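Long-range contact in oxidoreductase, iron/ascorbate family (Shewanella oneidensis, PDB 3ON7), which probably uses iron(II), 2-oxoglutarate and oxygen to oxidise L-arginine to guanidine and glutamate semialdehyde, with ethylene formed from 2-oxoglutarate in a parallel reaction: residues I212-G224 with L260-R273. Sequence-based numbering, arbitrary orientation.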
ATOM      1  N   ILE B 212       3.497  11.949 -28.537  1.00 17.76           N
ATOM      2  CA  ILE B 212       3.334  12.622 -27.266  1.00 17.09           C
ATOM      3  C   ILE B 212       1.864  12.832 -26.999  1.00 19.21           C
ATOM      4  O   ILE B 212       1.134  13.303 -27.875  1.00 21.01           O
ATOM      5  CB  ILE B 212       4.055  13.972 -27.262  1.00 19.25           C
ATOM      6  CG1 ILE B 212       5.566  13.761 -27.467  1.00 22.64           C
ATOM      7  CG2 ILE B 212       3.808  14.730 -25.956  1.00 15.19           C
ATOM      8  CD1 ILE B 212       6.016  14.041 -28.856  1.00 26.34           C
ATOM      9  N   ASN B 213       1.424  12.497 -25.785  1.00 18.88           N
ATOM     10  CA  ASN B 213       0.031  12.677 -25.435  1.00 18.03           C
ATOM     11  C   ASN B 213      -0.188  13.323 -24.062  1.00 17.99           C
ATOM     12  O   ASN B 213       0.620  13.171 -23.145  1.00 19.55           O
ATOM     13  CB  ASN B 213      -0.731  11.366 -25.606  1.00 17.10           C
ATOM     14  CG  ASN B 213      -0.421  10.342 -24.524  1.00 21.38           C
ATOM     15  OD1 ASN B 213       0.596   9.630 -24.568  1.00 18.58           O
ATOM     16  ND2 ASN B 213      -1.326  10.229 -23.561  1.00 14.83           N
ATOM     17  N   ILE B 214      -1.250  14.119 -23.991  1.00 18.80           N
ATOM     18  CA  ILE B 214      -1.754  14.744 -22.771  1.00 17.91           C
ATOM     19  C   ILE B 214      -2.274  13.649 -21.851  1.00 18.37           C
ATOM     20  O   ILE B 214      -2.906  12.703 -22.330  1.00 18.91           O
ATOM     21  CB  ILE B 214      -2.969  15.638 -23.102  1.00 18.60           C
ATOM     22  CG1 ILE B 214      -2.586  16.752 -24.074  1.00 17.59           C
ATOM     23  CG2 ILE B 214      -3.643  16.226 -21.805  1.00 18.72           C
ATOM     24  CD1 ILE B 214      -1.508  17.732 -23.573  1.00 14.52           C
ATOM     25  N   GLY B 215      -2.019  13.788 -20.549  1.00 16.57           N
ATOM     26  CA  GLY B 215      -2.564  12.886 -19.518  1.00 16.59           C
ATOM     27  C   GLY B 215      -3.553  13.615 -18.602  1.00 18.46           C
ATOM     28  O   GLY B 215      -3.638  14.857 -18.625  1.00 16.52           O
ATOM     29  N   ASP B 216      -4.311  12.850 -17.806  1.00 18.17           N
ATOM     30  CA  ASP B 216      -5.407  13.417 -17.003  1.00 18.52           C
ATOM     31  C   ASP B 216      -5.010  14.612 -16.151  1.00 18.96           C
ATOM     32  O   ASP B 216      -5.787  15.559 -15.989  1.00 17.94           O
ATOM     33  CB  ASP B 216      -6.017  12.364 -16.077  1.00 19.71           C
ATOM     34  CG  ASP B 216      -6.840  11.357 -16.824  1.00 22.71           C
ATOM     35  OD1 ASP B 216      -7.082  11.612 -18.022  1.00 21.41           O
ATOM     36  OD2 ASP B 216      -7.221  10.320 -16.228  1.00 20.93           O
HETATM   37  N   MSE B 217      -3.814  14.570 -15.586  1.00 17.82           N
HETATM   38  CA  MSE B 217      -3.377  15.675 -14.746  1.00 17.56           C
HETATM   39  C   MSE B 217      -3.154  17.008 -15.496  1.00 17.79           C
HETATM   40  O   MSE B 217      -3.366  18.064 -14.912  1.00 19.24           O
HETATM   41  CB  MSE B 217      -2.173  15.272 -13.917  1.00 17.78           C
HETATM   42  CG  MSE B 217      -2.554  14.410 -12.717  1.00 18.94           C
HETATM   43 SE   MSE B 217      -0.967  13.742 -11.876  0.75 13.95          SE
HETATM   44  CE  MSE B 217      -1.775  12.453 -10.687  1.00 18.63           C
ATOM     45  N   LEU B 218      -2.778  16.971 -16.771  1.00 17.91           N
ATOM     46  CA  LEU B 218      -2.678  18.204 -17.587  1.00 20.47           C
ATOM     47  C   LEU B 218      -4.049  18.656 -18.089  1.00 21.00           C
ATOM     48  O   LEU B 218      -4.288  19.870 -18.247  1.00 21.10           O
ATOM     49  CB  LEU B 218      -1.688  18.042 -18.773  1.00 18.71           C
ATOM     50  CG  LEU B 218      -1.356  19.297 -19.589  1.00 19.59           C
ATOM     51  CD1 LEU B 218      -0.950  20.466 -18.694  1.00 17.04           C
ATOM     52  CD2 LEU B 218      -0.230  19.011 -20.615  1.00 17.94           C
ATOM     53  N   GLN B 219      -4.946  17.695 -18.333  1.00 21.00           N
ATOM     54  CA  GLN B 219      -6.337  18.037 -18.608  1.00 22.83           C
ATOM     55  C   GLN B 219      -6.909  18.825 -17.441  1.00 24.16           C
ATOM     56  O   GLN B 219      -7.531  19.883 -17.634  1.00 25.76           O
ATOM     57  CB  GLN B 219      -7.192  16.812 -18.900  1.00 21.69           C
ATOM     58  CG  GLN B 219      -8.622  17.164 -19.292  1.00 25.68           C
ATOM     59  CD  GLN B 219      -9.490  15.959 -19.656  1.00 27.96           C
ATOM     60  OE1 GLN B 219      -9.181  15.204 -20.564  1.00 25.25           O
ATOM     61  NE2 GLN B 219     -10.615  15.822 -18.975  1.00 38.59           N
ATOM     62  N   GLU B 220      -6.687  18.319 -16.230  1.00 23.50           N
ATOM     63  CA  GLU B 220      -7.156  18.988 -15.022  1.00 23.76           C
ATOM     64  C   GLU B 220      -6.488  20.347 -14.848  1.00 24.76           C
ATOM     65  O   GLU B 220      -7.162  21.310 -14.509  1.00 23.86           O
ATOM     66  CB  GLU B 220      -6.879  18.121 -13.792  1.00 23.49           C
ATOM     67  CG  GLU B 220      -7.318  18.734 -12.467  1.00 26.50           C
ATOM     68  CD  GLU B 220      -8.827  18.899 -12.338  1.00 26.38           C
ATOM     69  OE1 GLU B 220      -9.610  18.259 -13.081  1.00 30.02           O
ATOM     70  OE2 GLU B 220      -9.233  19.664 -11.465  1.00 26.32           O
ATOM     71  N   ALA B 221      -5.168  20.425 -15.070  1.00 23.27           N
ATOM     72  CA  ALA B 221      -4.444  21.683 -14.876  1.00 24.08           C
ATOM     73  C   ALA B 221      -4.882  22.773 -15.850  1.00 26.07           C
ATOM     74  O   ALA B 221      -4.840  23.955 -15.515  1.00 28.30           O
ATOM     75  CB  ALA B 221      -2.948  21.476 -14.967  1.00 22.27           C
ATOM     76  N   SER B 222      -5.324  22.369 -17.033  1.00 26.40           N
ATOM     77  CA  SER B 222      -5.687  23.290 -18.102  1.00 26.89           C
ATOM     78  C   SER B 222      -7.193  23.399 -18.267  1.00 27.76           C
ATOM     79  O   SER B 222      -7.665  23.893 -19.292  1.00 28.23           O
ATOM     80  CB  SER B 222      -5.092  22.797 -19.419  1.00 27.19           C
ATOM     81  OG  SER B 222      -5.710  21.583 -19.799  1.00 23.55           O
ATOM     82  N   ASP B 223      -7.941  22.950 -17.260  1.00 28.46           N
ATOM     83  CA  ASP B 223      -9.397  23.005 -17.277  1.00 30.11           C
ATOM     84  C   ASP B 223      -9.998  22.480 -18.579  1.00 28.60           C
ATOM     85  O   ASP B 223     -10.866  23.117 -19.165  1.00 28.90           O
ATOM     86  CB  ASP B 223      -9.890  24.438 -17.012  1.00 33.14           C
ATOM     87  CG  ASP B 223     -11.375  24.490 -16.644  1.00 39.24           C
ATOM     88  OD1 ASP B 223     -11.835  23.601 -15.882  1.00 44.95           O
ATOM     89  OD2 ASP B 223     -12.074  25.416 -17.115  1.00 44.27           O
ATOM     90  N   GLY B 224      -9.534  21.324 -19.040  1.00 26.52           N
ATOM     91  CA  GLY B 224     -10.130  20.688 -20.221  1.00 26.12           C
ATOM     92  C   GLY B 224      -9.684  21.241 -21.559  1.00 24.38           C
ATOM     93  O   GLY B 224     -10.056  20.707 -22.590  1.00 25.81           O
ATOM     94  N   LEU B 260      -2.902  21.342  -9.041  1.00 22.57           N
ATOM     95  CA  LEU B 260      -3.365  21.220 -10.423  1.00 22.56           C
ATOM     96  C   LEU B 260      -4.494  22.189 -10.726  1.00 22.91           C
ATOM     97  O   LEU B 260      -4.628  22.654 -11.845  1.00 22.78           O
ATOM     98  CB  LEU B 260      -3.850  19.807 -10.696  1.00 20.77           C
ATOM     99  CG  LEU B 260      -2.798  18.702 -10.680  1.00 23.73           C
ATOM    100  CD1 LEU B 260      -3.481  17.326 -10.631  1.00 19.36           C
ATOM    101  CD2 LEU B 260      -1.853  18.818 -11.882  1.00 22.58           C
ATOM    102  N   SER B 261      -5.307  22.464  -9.711  1.00 23.32           N
ATOM    103  CA  SER B 261      -6.514  23.245  -9.840  1.00 23.69           C
ATOM    104  C   SER B 261      -6.980  23.610  -8.431  1.00 26.61           C
ATOM    105  O   SER B 261      -6.303  23.278  -7.440  1.00 28.68           O
ATOM    106  CB  SER B 261      -7.615  22.440 -10.538  1.00 23.52           C
ATOM    107  OG  SER B 261      -8.148  21.436  -9.665  1.00 20.77           O
ATOM    108  N   GLU B 262      -8.136  24.271  -8.352  1.00 26.49           N
ATOM    109  CA  GLU B 262      -8.759  24.605  -7.083  1.00 30.42           C
ATOM    110  C   GLU B 262      -9.178  23.349  -6.320  1.00 27.97           C
ATOM    111  O   GLU B 262      -9.394  23.426  -5.111  1.00 29.26           O
ATOM    112  CB  GLU B 262     -10.002  25.514  -7.277  1.00 32.32           C
ATOM    113  CG  GLU B 262      -9.704  26.908  -7.874  1.00 42.39           C
ATOM    114  CD  GLU B 262     -10.536  28.058  -7.275  1.00 54.36           C
ATOM    115  OE1 GLU B 262     -11.657  27.821  -6.750  1.00 57.19           O
ATOM    116  OE2 GLU B 262     -10.048  29.213  -7.346  1.00 57.34           O
ATOM    117  N   ARG B 263      -9.296  22.221  -7.027  1.00 25.39           N
ATOM    118  CA  ARG B 263      -9.859  20.978  -6.478  1.00 26.07           C
ATOM    119  C   ARG B 263      -8.832  19.918  -6.105  1.00 24.33           C
ATOM    120  O   ARG B 263      -9.074  19.136  -5.189  1.00 23.47           O
ATOM    121  CB  ARG B 263     -10.846  20.350  -7.469  1.00 26.99           C
ATOM    122  CG  ARG B 263     -12.134  21.140  -7.693  1.00 34.28           C
ATOM    123  CD  ARG B 263     -12.987  20.537  -8.837  1.00 38.90           C
ATOM    124  NE  ARG B 263     -13.274  19.106  -8.640  1.00 46.70           N
ATOM    125  CZ  ARG B 263     -14.091  18.372  -9.406  1.00 47.52           C
ATOM    126  NH1 ARG B 263     -14.738  18.920 -10.441  1.00 49.37           N
ATOM    127  NH2 ARG B 263     -14.271  17.076  -9.128  1.00 39.28           N
ATOM    128  N   TYR B 264      -7.703  19.886  -6.809  1.00 20.94           N
ATOM    129  CA  TYR B 264      -6.709  18.851  -6.604  1.00 21.78           C
ATOM    130  C   TYR B 264      -5.251  19.290  -6.642  1.00 21.29           C
ATOM    131  O   TYR B 264      -4.854  20.140  -7.431  1.00 20.95           O
ATOM    132  CB  TYR B 264      -6.839  17.787  -7.703  1.00 22.00           C
ATOM    133  CG  TYR B 264      -8.187  17.118  -7.869  1.00 20.72           C
ATOM    134  CD1 TYR B 264      -8.558  16.048  -7.059  1.00 26.37           C
ATOM    135  CD2 TYR B 264      -9.050  17.494  -8.893  1.00 22.25           C
ATOM    136  CE1 TYR B 264      -9.778  15.396  -7.252  1.00 26.77           C
ATOM    137  CE2 TYR B 264     -10.252  16.849  -9.099  1.00 24.45           C
ATOM    138  CZ  TYR B 264     -10.618  15.800  -8.273  1.00 29.51           C
ATOM    139  OH  TYR B 264     -11.827  15.168  -8.453  1.00 34.85           O
ATOM    140  N   THR B 265      -4.446  18.631  -5.817  1.00 22.49           N
ATOM    141  CA  THR B 265      -3.022  18.473  -6.075  1.00 20.35           C
ATOM    142  C   THR B 265      -2.832  17.150  -6.832  1.00 19.77           C
ATOM    143  O   THR B 265      -3.770  16.356  -6.969  1.00 18.80           O
ATOM    144  CB  THR B 265      -2.235  18.386  -4.776  1.00 20.66           C
ATOM    145  OG1 THR B 265      -2.737  17.284  -4.023  1.00 23.47           O
ATOM    146  CG2 THR B 265      -2.369  19.665  -3.964  1.00 14.80           C
ATOM    147  N   ALA B 266      -1.628  16.895  -7.327  1.00 19.65           N
ATOM    148  CA  ALA B 266      -1.386  15.644  -8.069  1.00 18.92           C
ATOM    149  C   ALA B 266      -1.596  14.455  -7.116  1.00 19.89           C
ATOM    150  O   ALA B 266      -2.205  13.441  -7.478  1.00 19.23           O
ATOM    151  CB  ALA B 266       0.005  15.625  -8.668  1.00 15.44           C
ATOM    152  N   ASP B 267      -1.111  14.614  -5.891  1.00 18.38           N
ATOM    153  CA  ASP B 267      -1.276  13.615  -4.851  1.00 18.27           C
ATOM    154  C   ASP B 267      -2.758  13.359  -4.522  1.00 19.06           C
ATOM    155  O   ASP B 267      -3.183  12.224  -4.469  1.00 19.57           O
ATOM    156  CB  ASP B 267      -0.519  14.076  -3.599  1.00 18.55           C
ATOM    157  CG  ASP B 267      -0.334  12.963  -2.569  1.00 20.97           C
ATOM    158  OD1 ASP B 267       0.302  11.933  -2.865  1.00 22.17           O
ATOM    159  OD2 ASP B 267      -0.817  13.141  -1.441  1.00 21.60           O
ATOM    160  N   SER B 268      -3.550  14.403  -4.304  1.00 19.06           N
ATOM    161  CA  SER B 268      -4.956  14.199  -3.960  1.00 18.41           C
ATOM    162  C   SER B 268      -5.737  13.698  -5.154  1.00 16.78           C
ATOM    163  O   SER B 268      -6.764  13.048  -4.986  1.00 17.47           O
ATOM    164  CB  SER B 268      -5.600  15.482  -3.380  1.00 19.59           C
ATOM    165  OG  SER B 268      -5.827  16.466  -4.389  1.00 20.90           O
ATOM    166  N   TYR B 269      -5.275  14.008  -6.362  1.00 16.81           N
ATOM    167  CA  TYR B 269      -5.916  13.509  -7.564  1.00 17.93           C
ATOM    168  C   TYR B 269      -5.717  11.997  -7.670  1.00 18.86           C
ATOM    169  O   TYR B 269      -6.650  11.263  -7.965  1.00 19.36           O
ATOM    170  CB  TYR B 269      -5.349  14.199  -8.806  1.00 19.12           C
ATOM    171  CG  TYR B 269      -6.109  13.899 -10.076  1.00 17.03           C
ATOM    172  CD1 TYR B 269      -7.226  14.626 -10.425  1.00 19.13           C
ATOM    173  CD2 TYR B 269      -5.716  12.875 -10.917  1.00 19.80           C
ATOM    174  CE1 TYR B 269      -7.923  14.354 -11.596  1.00 19.12           C
ATOM    175  CE2 TYR B 269      -6.409  12.592 -12.073  1.00 18.76           C
ATOM    176  CZ  TYR B 269      -7.515  13.330 -12.409  1.00 23.28           C
ATOM    177  OH  TYR B 269      -8.212  13.044 -13.571  1.00 24.97           O
ATOM    178  N   LEU B 270      -4.505  11.523  -7.402  1.00 20.38           N
ATOM    179  CA  LEU B 270      -4.243  10.083  -7.431  1.00 20.32           C
ATOM    180  C   LEU B 270      -5.057   9.374  -6.316  1.00 22.26           C
ATOM    181  O   LEU B 270      -5.747   8.375  -6.572  1.00 22.53           O
ATOM    182  CB  LEU B 270      -2.777   9.824  -7.235  1.00 19.42           C
ATOM    183  CG  LEU B 270      -2.326   8.366  -7.300  1.00 20.94           C
ATOM    184  CD1 LEU B 270      -2.621   7.791  -8.688  1.00 16.31           C
ATOM    185  CD2 LEU B 270      -0.812   8.322  -6.964  1.00 15.07           C
HETATM  186  N   MSE B 271      -5.004   9.918  -5.100  1.00 18.92           N
HETATM  187  CA  MSE B 271      -5.713   9.304  -3.992  1.00 21.21           C
HETATM  188  C   MSE B 271      -7.187   9.146  -4.389  1.00 19.57           C
HETATM  189  O   MSE B 271      -7.784   8.095  -4.173  1.00 18.29           O
HETATM  190  CB  MSE B 271      -5.591  10.123  -2.691  1.00 20.33           C
HETATM  191  CG  MSE B 271      -4.259  10.091  -1.967  1.00 19.47           C
HETATM  192 SE   MSE B 271      -3.425   8.336  -1.712  0.75 19.48          SE
HETATM  193  CE  MSE B 271      -2.320   8.328  -3.232  1.00 15.02           C
ATOM    194  N   GLU B 272      -7.757  10.172  -5.010  1.00 18.58           N
ATOM    195  CA  GLU B 272      -9.151  10.096  -5.434  1.00 18.84           C
ATOM    196  C   GLU B 272      -9.382   8.976  -6.445  1.00 18.04           C
ATOM    197  O   GLU B 272     -10.426   8.296  -6.411  1.00 18.36           O
ATOM    198  CB  GLU B 272      -9.617  11.431  -5.988  1.00 19.09           C
ATOM    199  CG  GLU B 272     -11.113  11.507  -6.223  1.00 26.84           C
ATOM    200  CD  GLU B 272     -11.940  11.259  -4.946  1.00 34.75           C
ATOM    201  OE1 GLU B 272     -11.465  11.598  -3.824  1.00 32.01           O
ATOM    202  OE2 GLU B 272     -13.070  10.723  -5.083  1.00 35.92           O
ATOM    203  N   ARG B 273      -8.413   8.770  -7.336  1.00 17.16           N
ATOM    204  CA  ARG B 273      -8.527   7.703  -8.345  1.00 16.62           C
ATOM    205  C   ARG B 273      -8.547   6.351  -7.674  1.00 14.37           C
ATOM    206  O   ARG B 273      -9.388   5.521  -7.986  1.00 16.41           O
ATOM    207  CB  ARG B 273      -7.397   7.762  -9.377  1.00 14.67           C
ATOM    208  CG  ARG B 273      -7.466   6.681 -10.445  1.00 16.65           C
ATOM    209  CD  ARG B 273      -8.717   6.793 -11.284  1.00 20.15           C
ATOM    210  NE  ARG B 273      -8.770   8.046 -12.017  1.00 17.13           N
ATOM    211  CZ  ARG B 273      -8.109   8.272 -13.144  1.00 21.19           C
ATOM    212  NH1 ARG B 273      -7.338   7.326 -13.670  1.00 20.62           N
ATOM    213  NH2 ARG B 273      -8.218   9.447 -13.752  1.00 19.19           N
TER
HETATM  214  O   HOH W   1      -8.459  15.283 -15.934  1.00 29.42           O
HETATM  215  O   HOH W   2      -6.259   7.713 -16.391  1.00 30.16           O
HETATM  216  O   HOH W   3      -6.046  24.713 -13.137  1.00 30.35           O
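Glu220 and Ser261 make one of two direct side-chain hydrogen bonds between the short helix 216-221 and segment 260-273. Ser261 OG donates to Glu220 OE2 (2.7 Å) on the anti lone pair, away from the other carboxylate oxygen. Ser261 OG also accepts from Arg263 N (3.0 Å) and Tyr264 N (3.3 Å), an ST turn and ST motif that fix its position. Glu220 reaches it with CG anti to the backbone N (chi1 179°) and a bend at chi2; OE2 also meets the Tyr264 ring edge at CD2 (3.4 Å), carboxylate and ring nearly perpendicular. Without the hydroxyl, as with an alanine here, Glu220 OE2 would probably lose this donor and the N-H groups of Arg263 and Tyr264 their side-chain acceptor.

At the other end, Arg273, bent at chi2 and chi3, sends NH2 to Asp216 OD2 in a 2.8 Å salt bridge. OD2 lies in the guanidinium plane, at its edge, while the carboxylate is turned 70° against that plane; a water bridges OD2 to Arg273 NH1, while Ser228 holds Asp216 OD1.

Between these links the packing is mainly apolar. Met217, a selenomethionine extended beyond CG, lays CG against Leu260 CD1 (3.7 Å) and Tyr269 CD2, then carries SE to Ala266 CB (3.8 Å). Tyr269 in turn sets CD1 over the centre of one face of the Tyr264 ring. Next to Leu260, Ala221 CA makes a CA-H...O contact with Leu260 O (3.2 Å).

A Thr265-Ser268 capping box starts helix 266-277, whose 266-273 part runs at 120° to helix 216-221. The contact thus packs the C-terminal helix, itself touching two other subunits, against the helix following strand 210-214 of the double-stranded beta-helix fold characteristic of 2-oxoglutarate/iron(II) oxygenases.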